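Side-chain contacts in putative oxidoreductase (Salmonella enterica subsp. enterica serovar Typhimurium, PDB 3NX4), which binds NADP and probably reduces acryloyl-CoA with NADPH, as a member of the medium-chain dehydrogenase/reductase family: residues A[20-23]-A[24-27]; A[43-47]-A[48-52]; A[184-187]-A[188-192]. One frame throughout, in Å; residues are numbered along the deposited sequence.

Contact 1: A[20-23]-A[24-27]; sequences LEES and QLPA
E21 and Q24 close a short 3-10 turn in the loop that follows strand 13-19. E21 enters the turn with an extended backbone, and Q24 is the third residue after it. Two backbone bonds hold the turn. Q24 N donates to E21 O at 2.9 Å. One residue on, L25 N donates to E22 O at 3.0 Å. Each donor stands above the plane of its carbonyl.

The side chain of Q24 adds a third bond. Its OE1 accepts from E21 N at 2.9 Å, with an N-H...O angle of 154°. The donor is tilted from the plane of the amide carbonyl. The first torsion (chi1 -60°) sets CG beside the backbone N of Q24. The chain then runs out straight and carries the amide back under the start of the turn. On the way CG passes E21 O at 3.3 Å. Thus Q24 grips both the N-H and the C=O of E21, one with its side chain and one with its backbone. This resembles one half of a capping box. The same OE1 also lies 3.2 Å from L20 CB.

On another side of the turn L25 CG rests 3.2 Å from E22 O. L25 CD1 meets E22 CG at 4.0 Å, aliphatic against aliphatic. The carboxylate of E22 lies beyond this touch.

The turn sits at the surface, away from the annotated sites. L25 is its buried residue and packs on R101 and R103 of strand 101-104. L20 and L25 both touch W95, in a loop. L20 also shares a backbone bond with M1. The turn thus lies against the chain start, that loop and strand 101-104, before the chain enters strand 30-39.

Contact 2: A[43-47]-A[48-52]; sequences DALAI and TGKGK
T48 has OG1 between its backbone N and carbonyl carbon (chi1 58°), which folds the hydroxyl back on A44, one helical turn earlier. OG1 donates to A44 O at 2.7 Å. T48 N donates to the same oxygen at 3.0 Å. The two donors come from opposite faces of the A44 carbonyl plane, each tilted a little out of it. One helix carbonyl is therefore held by two bonds from one residue. The same torsion puts the methyl CG2 beside the backbone N, and it too lies close to A44 O, at 3.4 Å.

G49 takes a positive phi of 81° and closes the helix with a Schellman motif. G49 N bonds to A46 O at 3.1 Å, from well above the carbonyl plane. The chain then turns back beside the last turn, and K50 comes alongside L45.

L45 meets K50 with one branch, CD2, which touches K50 CG at 3.9 Å. L45 CB also rests against the backbone, 3.3 Å from K50 O. K50 is extended to CE, then bends at its last torsion, which brings NZ back to the same CD2 branch.

A44 touches I310 and I311 of helix 303-311, and L45 touches I311. D43 OD2 bonds N40 N, just before the helix, and D43 OD1 bonds I63 N, just before strand 64-72. The side chain of L45 is about 5 Å from the bound NADP, and about 4 Å from that of Y41, which binds NADP.

The chemistry is that of a helix end beside a cofactor. At the C-terminal end of the helix, A44 O and A46 O are bonded by T48 and G49. The apolar L45 lies close enough to the cofactor to be consistent with a place beside its pocket.

Contact 3: A[184-187]-A[188-192]; sequences HGYL and KSLGA
The ring of Y186 carries L190 on one face. L190 CG stands 4.1 Å above the ring plane, offset toward the rim. Its branch CD1 comes closer and lies 3.5 Å from Y186 CE2, near the hydroxyl end. With CG anti to the backbone N (chi1 165°), the ring stands out from the helix and leans toward its C-terminal end, so that one face meets L190. Beyond the rim OH bonds S161 OG of helix 158-169, which holds the hydroxyl end.

Under the ring, Y186 O takes two donors. L190 N gives the helical bond at 3.1 Å. S189 OG adds a shorter one at 2.7 Å. Next in line, L187 O receives A192 N at 3.1 Å and weak bonds from L190 N and G191 N. G191, with positive phi, ends the helix in a Schellman motif. A192 CB then faces L187 CB at 4.3 Å.

This helix is the crossover of a beta-alpha-beta unit of the Rossmann domain, between strands 174-178 and 194-197. L187 and A192 pack on strand 174-178, with S178, an NADP-binding residue, beside L187. L190 reaches helices 158-169 and 288-294, and Y186 also touches A294 of the latter.

Overall arrangement
All three contacts are local in sequence: a 3-10 turn and two helix ends. None touches another. Contact 1 is a surface feature of the loop between strands 13-19 and 30-39. Contacts 2 and 3 are partly buried and each closes a helix with a Schellman motif at a glycine. In both, a hydroxyl residue near the helix end gives a second bond to a helix carbonyl. In contact 1 a side-chain amide accepts a backbone N-H instead. Contact 2 lies in the GroES-like part of the chain and contact 3 in the Rossmann part, their centres about 29 Å apart. Contacts 2 and 3 each have a leucine side chain about 5 Å from a bound NADP. Contacts 1 and 3 lie on opposite sides of the chain's centre.

Contact 1: A[20-23]-A[24-27]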
ATOM      1  N   LEU A  20       2.586  45.500   1.976  1.00 75.55           N
ATOM      2  CA  LEU A  20       3.475  45.355   3.109  1.00 78.62           C
ATOM      3  C   LEU A  20       4.896  45.611   2.687  1.00 81.00           C
ATOM      4  O   LEU A  20       5.198  45.656   1.500  1.00 78.68           O
ATOM      5  CB  LEU A  20       3.343  43.981   3.760  1.00 74.64           C
ATOM      6  CG  LEU A  20       3.612  42.759   2.899  1.00 71.31           C
ATOM      7  CD1 LEU A  20       3.784  41.553   3.779  1.00 72.15           C
ATOM      8  CD2 LEU A  20       2.467  42.570   1.946  1.00 72.52           C
ATOM      9  N   GLU A  21       5.761  45.834   3.665  1.00 81.58           N
ATOM     10  CA  GLU A  21       7.170  46.022   3.383  1.00 82.04           C
ATOM     11  C   GLU A  21       7.872  44.681   3.246  1.00 68.67           C
ATOM     12  O   GLU A  21       7.604  43.747   3.983  1.00 65.04           O
ATOM     13  CB  GLU A  21       7.844  46.885   4.444  1.00 96.36           C
ATOM     14  CG  GLU A  21       7.648  48.369   4.226  1.00108.72           C
ATOM     15  CD  GLU A  21       8.264  48.864   2.935  1.00117.66           C
ATOM     16  OE1 GLU A  21       8.690  48.033   2.105  1.00119.18           O
ATOM     17  OE2 GLU A  21       8.321  50.095   2.746  1.00122.80           O
ATOM     18  N   GLU A  22       8.814  44.631   2.323  1.00 56.40           N
ATOM     19  CA  GLU A  22       9.549  43.424   2.013  1.00 60.15           C
ATOM     20  C   GLU A  22      10.270  42.932   3.254  1.00 64.86           C
ATOM     21  O   GLU A  22      10.452  41.739   3.445  1.00 62.54           O
ATOM     22  CB  GLU A  22      10.544  43.708   0.891  1.00 68.80           C
ATOM     23  CG  GLU A  22      11.325  42.514   0.432  1.00 70.14           C
ATOM     24  CD  GLU A  22      12.120  42.791  -0.813  1.00 71.35           C
ATOM     25  OE1 GLU A  22      11.789  43.749  -1.530  1.00 75.39           O
ATOM     26  OE2 GLU A  22      13.075  42.049  -1.083  1.00 71.82           O
ATOM     27  N   SER A  23      10.697  43.872   4.086  1.00 64.58           N
ATOM     28  CA  SER A  23      11.441  43.561   5.306  1.00 63.20           C
ATOM     29  C   SER A  23      10.610  42.773   6.324  1.00 62.50           C
ATOM     30  O   SER A  23      11.134  42.325   7.339  1.00 69.64           O
ATOM     31  CB  SER A  23      11.987  44.843   5.946  1.00 62.36           C
ATOM     32  OG  SER A  23      10.939  45.752   6.234  1.00 67.96           O
ATOM     33  N   GLN A  24       9.320  42.610   6.045  1.00 63.28           N
ATOM     34  CA  GLN A  24       8.431  41.841   6.916  1.00 65.23           C
ATOM     35  C   GLN A  24       8.469  40.344   6.605  1.00 64.30           C
ATOM     36  O   GLN A  24       7.989  39.524   7.393  1.00 62.68           O
ATOM     37  CB  GLN A  24       6.991  42.336   6.789  1.00 64.75           C
ATOM     38  CG  GLN A  24       6.779  43.789   7.150  1.00 66.30           C
ATOM     39  CD  GLN A  24       5.316  44.181   7.055  1.00 73.42           C
ATOM     40  OE1 GLN A  24       4.953  45.102   6.325  1.00 76.05           O
ATOM     41  NE2 GLN A  24       4.466  43.472   7.790  1.00 71.60           N
ATOM     42  N   LEU A  25       9.022  39.991   5.450  1.00 58.28           N
ATOM     43  CA  LEU A  25       9.118  38.591   5.054  1.00 53.61           C
ATOM     44  C   LEU A  25       9.969  37.805   6.046  1.00 59.06           C
ATOM     45  O   LEU A  25      10.870  38.368   6.673  1.00 59.33           O
ATOM     46  CB  LEU A  25       9.741  38.475   3.665  1.00 53.17           C
ATOM     47  CG  LEU A  25       9.005  39.047   2.459  1.00 55.54           C
ATOM     48  CD1 LEU A  25       9.870  38.877   1.223  1.00 55.10           C
ATOM     49  CD2 LEU A  25       7.663  38.361   2.284  1.00 52.89           C
ATOM     50  N   PRO A  26       9.700  36.495   6.180  1.00 49.98           N
ATOM     51  CA  PRO A  26      10.505  35.664   7.082  1.00 49.65           C
ATOM     52  C   PRO A  26      11.967  35.681   6.662  1.00 58.15           C
ATOM     53  O   PRO A  26      12.289  36.135   5.564  1.00 58.79           O
ATOM     54  CB  PRO A  26       9.925  34.259   6.873  1.00 50.01           C
ATOM     55  CG  PRO A  26       9.273  34.311   5.518  1.00 47.43           C
ATOM     56  CD  PRO A  26       8.704  35.695   5.442  1.00 45.26           C
ATOM     57  N   ALA A  27      12.849  35.193   7.524  1.00 62.27           N
ATOM     58  CA  ALA A  27      14.263  35.142   7.182  1.00 63.27           C
ATOM     59  C   ALA A  27      14.532  33.964   6.256  1.00 57.29           C
ATOM     60  O   ALA A  27      13.883  32.924   6.358  1.00 59.61           O
ATOM     61  CB  ALA A  27      15.117  35.045   8.441  1.00 63.78           C
TER

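Contact 2: A[43-47]-A[48-52]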
ATOM      1  N   ASP A  43      -4.394  25.116  -0.583  1.00 33.67           N
ATOM      2  CA  ASP A  43      -4.449  26.577  -0.532  1.00 36.98           C
ATOM      3  C   ASP A  43      -5.889  27.049  -0.299  1.00 36.07           C
ATOM      4  O   ASP A  43      -6.125  28.018   0.422  1.00 40.62           O
ATOM      5  CB  ASP A  43      -3.935  27.203  -1.834  1.00 31.25           C
ATOM      6  CG  ASP A  43      -2.485  26.890  -2.116  1.00 42.34           C
ATOM      7  OD1 ASP A  43      -1.646  27.045  -1.200  1.00 46.49           O
ATOM      8  OD2 ASP A  43      -2.183  26.498  -3.268  1.00 38.80           O
ATOM      9  N   ALA A  44      -6.849  26.378  -0.934  1.00 37.19           N
ATOM     10  CA  ALA A  44      -8.256  26.751  -0.791  1.00 35.92           C
ATOM     11  C   ALA A  44      -8.741  26.508   0.642  1.00 39.38           C
ATOM     12  O   ALA A  44      -9.470  27.324   1.202  1.00 43.90           O
ATOM     13  CB  ALA A  44      -9.133  26.003  -1.812  1.00 33.30           C
ATOM     14  N   LEU A  45      -8.329  25.389   1.232  1.00 40.58           N
ATOM     15  CA  LEU A  45      -8.606  25.121   2.644  1.00 45.07           C
ATOM     16  C   LEU A  45      -8.029  26.215   3.545  1.00 45.72           C
ATOM     17  O   LEU A  45      -8.710  26.721   4.437  1.00 44.65           O
ATOM     18  CB  LEU A  45      -8.025  23.771   3.058  1.00 50.87           C
ATOM     19  CG  LEU A  45      -8.746  22.524   2.558  1.00 47.59           C
ATOM     20  CD1 LEU A  45      -7.944  21.280   2.890  1.00 38.64           C
ATOM     21  CD2 LEU A  45     -10.146  22.459   3.158  1.00 46.87           C
ATOM     22  N   ALA A  46      -6.765  26.563   3.319  1.00 47.34           N
ATOM     23  CA  ALA A  46      -6.122  27.624   4.086  1.00 44.50           C
ATOM     24  C   ALA A  46      -6.907  28.930   3.977  1.00 47.09           C
ATOM     25  O   ALA A  46      -7.247  29.556   4.983  1.00 51.34           O
ATOM     26  CB  ALA A  46      -4.687  27.831   3.608  1.00 41.02           C
ATOM     27  N   ILE A  47      -7.195  29.330   2.745  1.00 40.42           N
ATOM     28  CA  ILE A  47      -7.776  30.642   2.485  1.00 47.42           C
ATOM     29  C   ILE A  47      -9.213  30.759   3.004  1.00 57.12           C
ATOM     30  O   ILE A  47      -9.644  31.840   3.398  1.00 51.97           O
ATOM     31  CB  ILE A  47      -7.703  30.996   0.982  1.00 47.05           C
ATOM     32  CG1 ILE A  47      -6.238  31.113   0.543  1.00 47.07           C
ATOM     33  CG2 ILE A  47      -8.450  32.281   0.688  1.00 46.96           C
ATOM     34  CD1 ILE A  47      -6.046  31.211  -0.959  1.00 43.76           C
ATOM     35  N   THR A  48      -9.944  29.648   3.012  1.00 57.30           N
ATOM     36  CA  THR A  48     -11.311  29.642   3.526  1.00 52.02           C
ATOM     37  C   THR A  48     -11.365  29.318   5.015  1.00 57.50           C
ATOM     38  O   THR A  48     -12.427  29.359   5.624  1.00 61.77           O
ATOM     39  CB  THR A  48     -12.215  28.652   2.765  1.00 49.43           C
ATOM     40  OG1 THR A  48     -11.665  27.333   2.851  1.00 42.43           O
ATOM     41  CG2 THR A  48     -12.343  29.052   1.299  1.00 48.10           C
ATOM     42  N   GLY A  49     -10.221  28.987   5.600  1.00 66.06           N
ATOM     43  CA  GLY A  49     -10.156  28.737   7.028  1.00 73.01           C
ATOM     44  C   GLY A  49     -10.621  27.351   7.433  1.00 79.08           C
ATOM     45  O   GLY A  49     -10.714  27.039   8.620  1.00 79.97           O
ATOM     46  N   LYS A  50     -10.913  26.513   6.446  1.00 80.97           N
ATOM     47  CA  LYS A  50     -11.285  25.134   6.721  1.00 83.20           C
ATOM     48  C   LYS A  50     -10.044  24.244   6.732  1.00 85.15           C
ATOM     49  O   LYS A  50      -9.027  24.574   6.121  1.00 88.01           O
ATOM     50  CB  LYS A  50     -12.300  24.638   5.687  1.00 84.54           C
ATOM     51  CG  LYS A  50     -12.811  23.223   5.933  1.00 91.94           C
ATOM     52  CD  LYS A  50     -14.023  22.910   5.059  1.00 95.59           C
ATOM     53  CE  LYS A  50     -14.501  21.472   5.242  1.00 93.22           C
ATOM     54  NZ  LYS A  50     -13.556  20.476   4.656  1.00 88.22           N
ATOM     55  N   GLY A  51     -10.121  23.131   7.453  1.00 83.86           N
ATOM     56  CA  GLY A  51      -9.092  22.111   7.387  1.00 83.76           C
ATOM     57  C   GLY A  51      -7.912  22.253   8.330  1.00 84.48           C
ATOM     58  O   GLY A  51      -6.991  21.434   8.290  1.00 81.46           O
ATOM     59  N   LYS A  52      -7.920  23.284   9.168  1.00 86.17           N
ATOM     60  CA  LYS A  52      -6.867  23.450  10.168  1.00 86.59           C
ATOM     61  C   LYS A  52      -5.477  23.466   9.520  1.00 78.76           C
ATOM     62  O   LYS A  52      -4.482  23.095  10.143  1.00 79.94           O
ATOM     63  CB  LYS A  52      -6.964  22.330  11.214  1.00 94.90           C
ATOM     64  CG  LYS A  52      -6.048  22.484  12.423  1.00103.29           C
ATOM     65  CD  LYS A  52      -6.168  21.286  13.360  1.00107.45           C
ATOM     66  CE  LYS A  52      -5.812  19.983  12.651  1.00105.72           C
ATOM     67  NZ  LYS A  52      -6.021  18.792  13.522  1.00104.45           N
TER

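Contact 3: A[184-187]-A[188-192]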
ATOM      1  N   HIS A 184     -17.673  16.076 -18.255  1.00 31.02           N
ATOM      2  CA  HIS A 184     -17.378  14.923 -19.113  1.00 32.96           C
ATOM      3  C   HIS A 184     -16.650  15.260 -20.415  1.00 33.76           C
ATOM      4  O   HIS A 184     -15.724  14.547 -20.809  1.00 33.32           O
ATOM      5  CB  HIS A 184     -18.630  14.075 -19.373  1.00 35.30           C
ATOM      6  CG  HIS A 184     -19.099  13.330 -18.162  1.00 36.68           C
ATOM      7  ND1 HIS A 184     -19.903  12.211 -18.234  1.00 35.97           N
ATOM      8  CD2 HIS A 184     -18.865  13.541 -16.845  1.00 29.26           C
ATOM      9  CE1 HIS A 184     -20.147  11.768 -17.013  1.00 34.30           C
ATOM     10  NE2 HIS A 184     -19.533  12.560 -16.152  1.00 35.96           N
ATOM     11  N   GLY A 185     -17.070  16.330 -21.087  1.00 30.93           N
ATOM     12  CA  GLY A 185     -16.413  16.739 -22.315  1.00 34.17           C
ATOM     13  C   GLY A 185     -14.967  17.143 -22.060  1.00 34.24           C
ATOM     14  O   GLY A 185     -14.062  16.838 -22.837  1.00 34.85           O
ATOM     15  N   TYR A 186     -14.749  17.842 -20.955  1.00 26.26           N
ATOM     16  CA  TYR A 186     -13.420  18.285 -20.585  1.00 27.64           C
ATOM     17  C   TYR A 186     -12.529  17.059 -20.330  1.00 31.22           C
ATOM     18  O   TYR A 186     -11.391  17.004 -20.792  1.00 25.71           O
ATOM     19  CB  TYR A 186     -13.515  19.192 -19.355  1.00 28.59           C
ATOM     20  CG  TYR A 186     -12.208  19.443 -18.634  1.00 32.10           C
ATOM     21  CD1 TYR A 186     -11.265  20.333 -19.146  1.00 32.41           C
ATOM     22  CD2 TYR A 186     -11.930  18.819 -17.424  1.00 30.95           C
ATOM     23  CE1 TYR A 186     -10.068  20.574 -18.475  1.00 28.98           C
ATOM     24  CE2 TYR A 186     -10.729  19.047 -16.751  1.00 24.67           C
ATOM     25  CZ  TYR A 186      -9.811  19.925 -17.279  1.00 29.22           C
ATOM     26  OH  TYR A 186      -8.634  20.155 -16.601  1.00 27.24           O
ATOM     27  N   LEU A 187     -13.059  16.061 -19.625  1.00 24.90           N
ATOM     28  CA  LEU A 187     -12.277  14.855 -19.312  1.00 23.22           C
ATOM     29  C   LEU A 187     -11.936  14.071 -20.577  1.00 26.04           C
ATOM     30  O   LEU A 187     -10.815  13.571 -20.727  1.00 27.78           O
ATOM     31  CB  LEU A 187     -13.023  13.954 -18.316  1.00 21.94           C
ATOM     32  CG  LEU A 187     -13.177  14.517 -16.903  1.00 28.61           C
ATOM     33  CD1 LEU A 187     -14.126  13.661 -16.080  1.00 32.39           C
ATOM     34  CD2 LEU A 187     -11.813  14.655 -16.214  1.00 27.97           C
ATOM     35  N   LYS A 188     -12.900  13.971 -21.492  1.00 24.16           N
ATOM     36  CA  LYS A 188     -12.642  13.340 -22.781  1.00 28.21           C
ATOM     37  C   LYS A 188     -11.520  14.061 -23.528  1.00 32.36           C
ATOM     38  O   LYS A 188     -10.652  13.421 -24.131  1.00 31.46           O
ATOM     39  CB  LYS A 188     -13.918  13.283 -23.638  1.00 29.71           C
ATOM     40  CG  LYS A 188     -14.957  12.279 -23.114  1.00 45.07           C
ATOM     41  CD  LYS A 188     -16.267  12.353 -23.917  1.00 59.29           C
ATOM     42  CE  LYS A 188     -17.414  11.568 -23.258  1.00 72.07           C
ATOM     43  NZ  LYS A 188     -17.205  10.088 -23.259  1.00 79.75           N
ATOM     44  N   SER A 189     -11.516  15.390 -23.468  1.00 31.01           N
ATOM     45  CA  SER A 189     -10.507  16.154 -24.201  1.00 32.17           C
ATOM     46  C   SER A 189      -9.102  15.976 -23.598  1.00 32.74           C
ATOM     47  O   SER A 189      -8.099  16.089 -24.303  1.00 31.28           O
ATOM     48  CB  SER A 189     -10.876  17.640 -24.280  1.00 38.92           C
ATOM     49  OG  SER A 189     -10.639  18.289 -23.042  1.00 47.28           O
ATOM     50  N   LEU A 190      -9.038  15.702 -22.297  1.00 28.49           N
ATOM     51  CA  LEU A 190      -7.765  15.420 -21.627  1.00 28.80           C
ATOM     52  C   LEU A 190      -7.211  14.039 -21.984  1.00 27.78           C
ATOM     53  O   LEU A 190      -6.013  13.768 -21.803  1.00 27.04           O
ATOM     54  CB  LEU A 190      -7.917  15.529 -20.114  1.00 25.74           C
ATOM     55  CG  LEU A 190      -8.081  16.916 -19.502  1.00 30.60           C
ATOM     56  CD1 LEU A 190      -8.367  16.781 -18.015  1.00 31.94           C
ATOM     57  CD2 LEU A 190      -6.831  17.739 -19.727  1.00 33.45           C
ATOM     58  N   GLY A 191      -8.090  13.170 -22.478  1.00 28.66           N
ATOM     59  CA  GLY A 191      -7.696  11.843 -22.924  1.00 31.04           C
ATOM     60  C   GLY A 191      -8.375  10.679 -22.214  1.00 32.20           C
ATOM     61  O   GLY A 191      -8.024   9.520 -22.452  1.00 34.12           O
ATOM     62  N   ALA A 192      -9.340  10.962 -21.343  1.00 27.89           N
ATOM     63  CA  ALA A 192     -10.053   9.879 -20.653  1.00 29.38           C
ATOM     64  C   ALA A 192     -10.794   9.012 -21.667  1.00 31.64           C
ATOM     65  O   ALA A 192     -11.480   9.529 -22.538  1.00 29.94           O
ATOM     66  CB  ALA A 192     -11.004  10.421 -19.615  1.00 28.50           C
TER